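Local structure of protein CsuE (Acinetobacter baumannii, 6FJY) at residues 16-26 with 107-116. The protein is the tip adhesion subunit of archaic chaperone-usher Csu pili, through which the bacterium probably attaches to surfaces during biofilm formation. Numbering follows the deposited sequence.
Sequences SIYLMENGENS and YIRLPAGQSV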
ATOM      1  N   SER D  16      -5.141   5.800   1.258  1.00 71.66           N
ATOM      2  CA  SER D  16      -5.705   6.992   1.886  1.00 69.48           C
ATOM      3  C   SER D  16      -6.742   7.662   0.992  1.00 64.58           C
ATOM      4  O   SER D  16      -7.822   8.043   1.462  1.00 60.26           O
ATOM      5  CB  SER D  16      -4.583   7.965   2.239  1.00 71.61           C
ATOM      6  OG  SER D  16      -5.090   9.119   2.870  1.00 83.09           O
ATOM      7  N   ILE D  17      -6.434   7.804  -0.300  1.00 73.79           N
ATOM      8  CA  ILE D  17      -7.319   8.530  -1.204  1.00 68.65           C
ATOM      9  C   ILE D  17      -8.599   7.741  -1.451  1.00 67.62           C
ATOM     10  O   ILE D  17      -9.698   8.307  -1.484  1.00 61.59           O
ATOM     11  CB  ILE D  17      -6.588   8.847  -2.518  1.00 70.92           C
ATOM     12  CG1 ILE D  17      -5.297   9.613  -2.230  1.00 84.26           C
ATOM     13  CG2 ILE D  17      -7.512   9.615  -3.492  1.00 63.76           C
ATOM     14  CD1 ILE D  17      -5.512  10.940  -1.539  1.00 83.17           C
ATOM     15  N   TYR D  18      -8.472   6.425  -1.645  1.00 70.72           N
ATOM     16  CA  TYR D  18      -9.643   5.576  -1.802  1.00 73.96           C
ATOM     17  C   TYR D  18     -10.550   5.688  -0.586  1.00 70.81           C
ATOM     18  O   TYR D  18     -11.775   5.796  -0.717  1.00 58.90           O
ATOM     19  CB  TYR D  18      -9.194   4.131  -2.034  1.00 73.25           C
ATOM     20  CG  TYR D  18     -10.302   3.117  -2.236  1.00 84.63           C
ATOM     21  CD1 TYR D  18     -11.038   2.639  -1.157  1.00 92.78           C
ATOM     22  CD2 TYR D  18     -10.580   2.602  -3.500  1.00 91.13           C
ATOM     23  CE1 TYR D  18     -12.038   1.704  -1.325  1.00105.09           C
ATOM     24  CE2 TYR D  18     -11.584   1.658  -3.682  1.00106.09           C
ATOM     25  CZ  TYR D  18     -12.310   1.214  -2.585  1.00110.03           C
ATOM     26  OH  TYR D  18     -13.310   0.279  -2.738  1.00108.82           O
ATOM     27  N   LEU D  19      -9.955   5.687   0.607  1.00 68.06           N
ATOM     28  CA  LEU D  19     -10.712   5.850   1.841  1.00 69.04           C
ATOM     29  C   LEU D  19     -11.543   7.127   1.839  1.00 68.11           C
ATOM     30  O   LEU D  19     -12.643   7.153   2.396  1.00 77.56           O
ATOM     31  CB  LEU D  19      -9.746   5.849   3.025  1.00 57.78           C
ATOM     32  CG  LEU D  19     -10.312   6.104   4.413  1.00 61.09           C
ATOM     33  CD1 LEU D  19     -11.425   5.098   4.696  1.00 78.11           C
ATOM     34  CD2 LEU D  19      -9.210   5.981   5.445  1.00 60.47           C
ATOM     35  N   MET D  20     -11.031   8.197   1.236  1.00 72.00           N
ATOM     36  CA  MET D  20     -11.730   9.478   1.272  1.00 79.63           C
ATOM     37  C   MET D  20     -12.878   9.519   0.271  1.00 75.57           C
ATOM     38  O   MET D  20     -13.971   9.993   0.595  1.00 73.97           O
ATOM     39  CB  MET D  20     -10.746  10.615   0.993  1.00 91.83           C
ATOM     40  CG  MET D  20     -11.213  11.983   1.458  1.00 92.95           C
ATOM     41  SD  MET D  20     -11.100  13.220   0.163  1.00 84.61           S
ATOM     42  CE  MET D  20     -12.313  12.577  -0.980  1.00 72.53           C
ATOM     43  N   GLU D  21     -12.644   9.024  -0.944  1.00 84.99           N
ATOM     44  CA  GLU D  21     -13.636   9.083  -2.010  1.00 95.70           C
ATOM     45  C   GLU D  21     -14.635   7.939  -1.918  1.00 95.79           C
ATOM     46  O   GLU D  21     -15.845   8.149  -2.063  1.00 98.18           O
ATOM     47  CB  GLU D  21     -12.939   9.053  -3.370  1.00 96.01           C
ATOM     48  CG  GLU D  21     -11.913  10.146  -3.557  1.00 92.70           C
ATOM     49  CD  GLU D  21     -11.167  10.004  -4.852  1.00 82.31           C
ATOM     50  OE1 GLU D  21     -11.368   8.983  -5.543  1.00 83.24           O
ATOM     51  OE2 GLU D  21     -10.376  10.911  -5.176  1.00 86.74           O
ATOM     52  N   ASN D  22     -14.146   6.719  -1.704  1.00 82.38           N
ATOM     53  CA  ASN D  22     -15.003   5.548  -1.706  1.00 75.44           C
ATOM     54  C   ASN D  22     -15.247   4.989  -0.322  1.00 85.48           C
ATOM     55  O   ASN D  22     -16.062   4.073  -0.178  1.00 78.83           O
ATOM     56  CB  ASN D  22     -14.403   4.450  -2.584  1.00 80.19           C
ATOM     57  CG  ASN D  22     -14.203   4.895  -4.011  1.00 75.90           C
ATOM     58  OD1 ASN D  22     -15.096   5.490  -4.616  1.00 71.61           O
ATOM     59  ND2 ASN D  22     -13.022   4.618  -4.556  1.00 85.49           N
ATOM     60  N   GLY D  23     -14.575   5.525   0.694  1.00102.13           N
ATOM     61  CA  GLY D  23     -14.624   4.906   2.003  1.00 95.89           C
ATOM     62  C   GLY D  23     -14.113   3.487   1.928  1.00 92.07           C
ATOM     63  O   GLY D  23     -13.182   3.165   1.180  1.00 94.25           O
ATOM     64  N   GLU D  24     -14.741   2.618   2.709  1.00 87.14           N
ATOM     65  CA  GLU D  24     -14.448   1.192   2.661  1.00 79.55           C
ATOM     66  C   GLU D  24     -15.606   0.488   3.340  1.00 95.43           C
ATOM     67  O   GLU D  24     -15.952   0.823   4.475  1.00101.69           O
ATOM     68  CB  GLU D  24     -13.127   0.871   3.349  1.00 72.25           C
ATOM     69  CG  GLU D  24     -12.886  -0.606   3.560  1.00 71.66           C
ATOM     70  CD  GLU D  24     -11.910  -1.184   2.574  1.00 75.78           C
ATOM     71  OE1 GLU D  24     -11.930  -0.783   1.389  1.00 72.54           O
ATOM     72  OE2 GLU D  24     -11.108  -2.050   2.992  1.00 85.83           O
ATOM     73  N   ASN D  25     -16.221  -0.450   2.639  1.00112.84           N
ATOM     74  CA  ASN D  25     -17.369  -1.178   3.147  1.00113.16           C
ATOM     75  C   ASN D  25     -17.040  -2.664   3.156  1.00107.07           C
ATOM     76  O   ASN D  25     -16.315  -3.153   2.283  1.00107.17           O
ATOM     77  CB  ASN D  25     -18.628  -0.892   2.294  1.00101.82           C
ATOM     78  CG  ASN D  25     -19.012   0.590   2.278  1.00 95.41           C
ATOM     79  OD1 ASN D  25     -18.785   1.313   3.244  1.00 97.85           O
ATOM     80  ND2 ASN D  25     -19.604   1.040   1.181  1.00 97.16           N
ATOM     81  N   SER D  26     -17.553  -3.369   4.162  1.00 99.30           N
ATOM     82  CA  SER D  26     -17.456  -4.824   4.248  1.00 95.87           C
ATOM     83  C   SER D  26     -15.996  -5.292   4.190  1.00 89.49           C
ATOM     84  O   SER D  26     -15.543  -5.910   3.226  1.00 75.45           O
ATOM     85  CB  SER D  26     -18.297  -5.479   3.143  1.00 95.89           C
ATOM     86  OG  SER D  26     -18.124  -6.884   3.108  1.00 91.23           O
ATOM     87  N   TYR D 107     -17.788  -7.413  10.289  1.00 53.93           N
ATOM     88  CA  TYR D 107     -17.363  -6.531   9.217  1.00 67.54           C
ATOM     89  C   TYR D 107     -17.098  -5.144   9.776  1.00 72.89           C
ATOM     90  O   TYR D 107     -17.850  -4.647  10.620  1.00 60.63           O
ATOM     91  CB  TYR D 107     -18.417  -6.470   8.084  1.00 55.44           C
ATOM     92  CG  TYR D 107     -18.703  -7.827   7.460  1.00 68.10           C
ATOM     93  CD1 TYR D 107     -17.956  -8.296   6.384  1.00 67.23           C
ATOM     94  CD2 TYR D 107     -19.707  -8.651   7.966  1.00 74.36           C
ATOM     95  CE1 TYR D 107     -18.216  -9.542   5.825  1.00 70.62           C
ATOM     96  CE2 TYR D 107     -19.970  -9.900   7.413  1.00 62.54           C
ATOM     97  CZ  TYR D 107     -19.225 -10.337   6.345  1.00 63.69           C
ATOM     98  OH  TYR D 107     -19.484 -11.573   5.800  1.00 64.00           O
ATOM     99  N   ILE D 108     -16.021  -4.529   9.299  1.00 75.65           N
ATOM    100  CA  ILE D 108     -15.730  -3.130   9.562  1.00 70.01           C
ATOM    101  C   ILE D 108     -16.185  -2.301   8.368  1.00 70.03           C
ATOM    102  O   ILE D 108     -15.858  -2.608   7.212  1.00 52.75           O
ATOM    103  CB  ILE D 108     -14.236  -2.909   9.845  1.00 71.58           C
ATOM    104  CG1 ILE D 108     -13.800  -3.697  11.078  1.00 89.56           C
ATOM    105  CG2 ILE D 108     -13.958  -1.438  10.048  1.00 72.64           C
ATOM    106  CD1 ILE D 108     -12.374  -3.418  11.502  1.00 93.47           C
ATOM    107  N   ARG D 109     -16.933  -1.249   8.650  1.00 78.93           N
ATOM    108  CA  ARG D 109     -17.373  -0.276   7.660  1.00 71.70           C
ATOM    109  C   ARG D 109     -16.727   1.063   7.995  1.00 65.49           C
ATOM    110  O   ARG D 109     -16.998   1.641   9.052  1.00 62.65           O
ATOM    111  CB  ARG D 109     -18.900  -0.158   7.653  1.00 72.52           C
ATOM    112  CG  ARG D 109     -19.450   0.748   6.555  1.00 88.47           C
ATOM    113  CD  ARG D 109     -20.973   0.783   6.547  1.00 87.54           C
ATOM    114  NE  ARG D 109     -21.563  -0.495   6.151  1.00 81.24           N
ATOM    115  CZ  ARG D 109     -22.861  -0.779   6.253  1.00 93.86           C
ATOM    116  NH1 ARG D 109     -23.710   0.123   6.734  1.00 94.46           N
ATOM    117  NH2 ARG D 109     -23.310  -1.964   5.869  1.00100.75           N
ATOM    118  N   LEU D 110     -15.870   1.548   7.101  1.00 74.26           N
ATOM    119  CA  LEU D 110     -15.363   2.907   7.189  1.00 73.60           C
ATOM    120  C   LEU D 110     -16.230   3.818   6.329  1.00 85.09           C
ATOM    121  O   LEU D 110     -16.231   3.667   5.097  1.00 70.86           O
ATOM    122  CB  LEU D 110     -13.920   2.963   6.735  1.00 64.95           C
ATOM    123  CG  LEU D 110     -12.972   2.204   7.656  1.00 70.08           C
ATOM    124  CD1 LEU D 110     -11.547   2.251   7.147  1.00 65.74           C
ATOM    125  CD2 LEU D 110     -13.051   2.783   9.040  1.00 72.41           C
ATOM    126  N   PRO D 111     -16.992   4.737   6.917  1.00 93.23           N
ATOM    127  CA  PRO D 111     -17.771   5.681   6.107  1.00 91.50           C
ATOM    128  C   PRO D 111     -16.889   6.518   5.194  1.00 88.96           C
ATOM    129  O   PRO D 111     -15.809   6.966   5.583  1.00 80.90           O
ATOM    130  CB  PRO D 111     -18.464   6.553   7.157  1.00 95.43           C
ATOM    131  CG  PRO D 111     -18.568   5.671   8.355  1.00 93.34           C
ATOM    132  CD  PRO D 111     -17.354   4.801   8.341  1.00 88.93           C
ATOM    133  N   ALA D 112     -17.380   6.750   3.976  1.00 96.73           N
ATOM    134  CA  ALA D 112     -16.686   7.603   3.023  1.00 86.57           C
ATOM    135  C   ALA D 112     -16.644   9.041   3.520  1.00 89.34           C
ATOM    136  O   ALA D 112     -17.405   9.447   4.405  1.00 91.81           O
ATOM    137  CB  ALA D 112     -17.356   7.551   1.646  1.00 66.47           C
ATOM    138  N   GLY D 113     -15.746   9.821   2.926  1.00 92.23           N
ATOM    139  CA  GLY D 113     -15.587  11.211   3.297  1.00 91.38           C
ATOM    140  C   GLY D 113     -14.680  11.457   4.478  1.00 74.70           C
ATOM    141  O   GLY D 113     -14.730  12.544   5.063  1.00 71.35           O
ATOM    142  N   GLN D 114     -13.853  10.485   4.847  1.00 94.69           N
ATOM    143  CA  GLN D 114     -12.911  10.611   5.952  1.00 99.46           C
ATOM    144  C   GLN D 114     -11.507  10.773   5.385  1.00103.96           C
ATOM    145  O   GLN D 114     -10.991   9.864   4.723  1.00 97.77           O
ATOM    146  CB  GLN D 114     -12.978   9.396   6.876  1.00 79.67           C
ATOM    147  CG  GLN D 114     -14.353   9.111   7.460  1.00 79.68           C
ATOM    148  CD  GLN D 114     -14.288   8.149   8.649  1.00 85.26           C
ATOM    149  OE1 GLN D 114     -13.487   8.334   9.568  1.00 64.86           O
ATOM    150  NE2 GLN D 114     -15.119   7.111   8.621  1.00 84.18           N
ATOM    151  N   SER D 115     -10.894  11.923   5.647  1.00112.71           N
ATOM    152  CA  SER D 115      -9.570  12.258   5.140  1.00113.93           C
ATOM    153  C   SER D 115      -8.604  12.284   6.315  1.00 98.69           C
ATOM    154  O   SER D 115      -8.736  13.127   7.209  1.00101.05           O
ATOM    155  CB  SER D 115      -9.584  13.604   4.411  1.00124.31           C
ATOM    156  OG  SER D 115      -8.298  13.941   3.921  1.00129.28           O
ATOM    157  N   VAL D 116      -7.637  11.363   6.311  1.00 97.54           N
ATOM    158  CA  VAL D 116      -6.735  11.172   7.443  1.00102.37           C
ATOM    159  C   VAL D 116      -5.354  10.790   6.925  1.00 90.09           C
ATOM    160  O   VAL D 116      -5.201  10.291   5.807  1.00 86.97           O
ATOM    161  CB  VAL D 116      -7.277  10.104   8.425  1.00103.08           C
ATOM    162  CG1 VAL D 116      -6.711   8.715   8.108  1.00 95.88           C
ATOM    163  CG2 VAL D 116      -6.989  10.503   9.847  1.00114.75           C
TER
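Glu24 and Leu110 form a hydrogen-bonded antiparallel pair in which each backbone N-H reaches the other's carbonyl. Glu24 N lies 3.0 Å from Leu110 O, in the carbonyl plane; Leu110 N sits 2.7 Å from Glu24 O, met almost end-on with a C=O...N angle of 162°. The short strand segments 24-26 and 107-110 run at 156° to each other. A further backbone bond, Gly113 N to Met20 O at 2.9 Å, is bent to 142° at the hydrogen and ties the loop after strand 103-110 to helix 16-21. Ser16 OG adds a weak bond to Val116 O at 3.2 Å.

Apolar contacts join the helix to the strand and the loop after it. With CG anti to the backbone N (chi1 176°), Leu19 lays CD1 obliquely across Leu110, 3.8 Å from its CD1; Ile175 of strand 167-184 also touches Leu110. Met20 CG rests against Ser115 CB at 3.7 Å. At Gly23, of positive phi, the chain leaves the helix with its CA 3.5 Å from Ala112 CA, a close backbone approach allowed by the lack of a side chain.

Gln114 NE2 bonds to Pro111 O, 3.1 Å away, on a lone pair but somewhat out of the Gln114 amide plane, and to Asn69 O of strand 67-73. The paired backbone bonds thus define the Glu24-Leu110 register where strands 24-31 and 103-110 meet in this Ig-like beta sandwich, and Leu19-Leu110 adds an apolar link beside the polar ones from Met20 and Ser16.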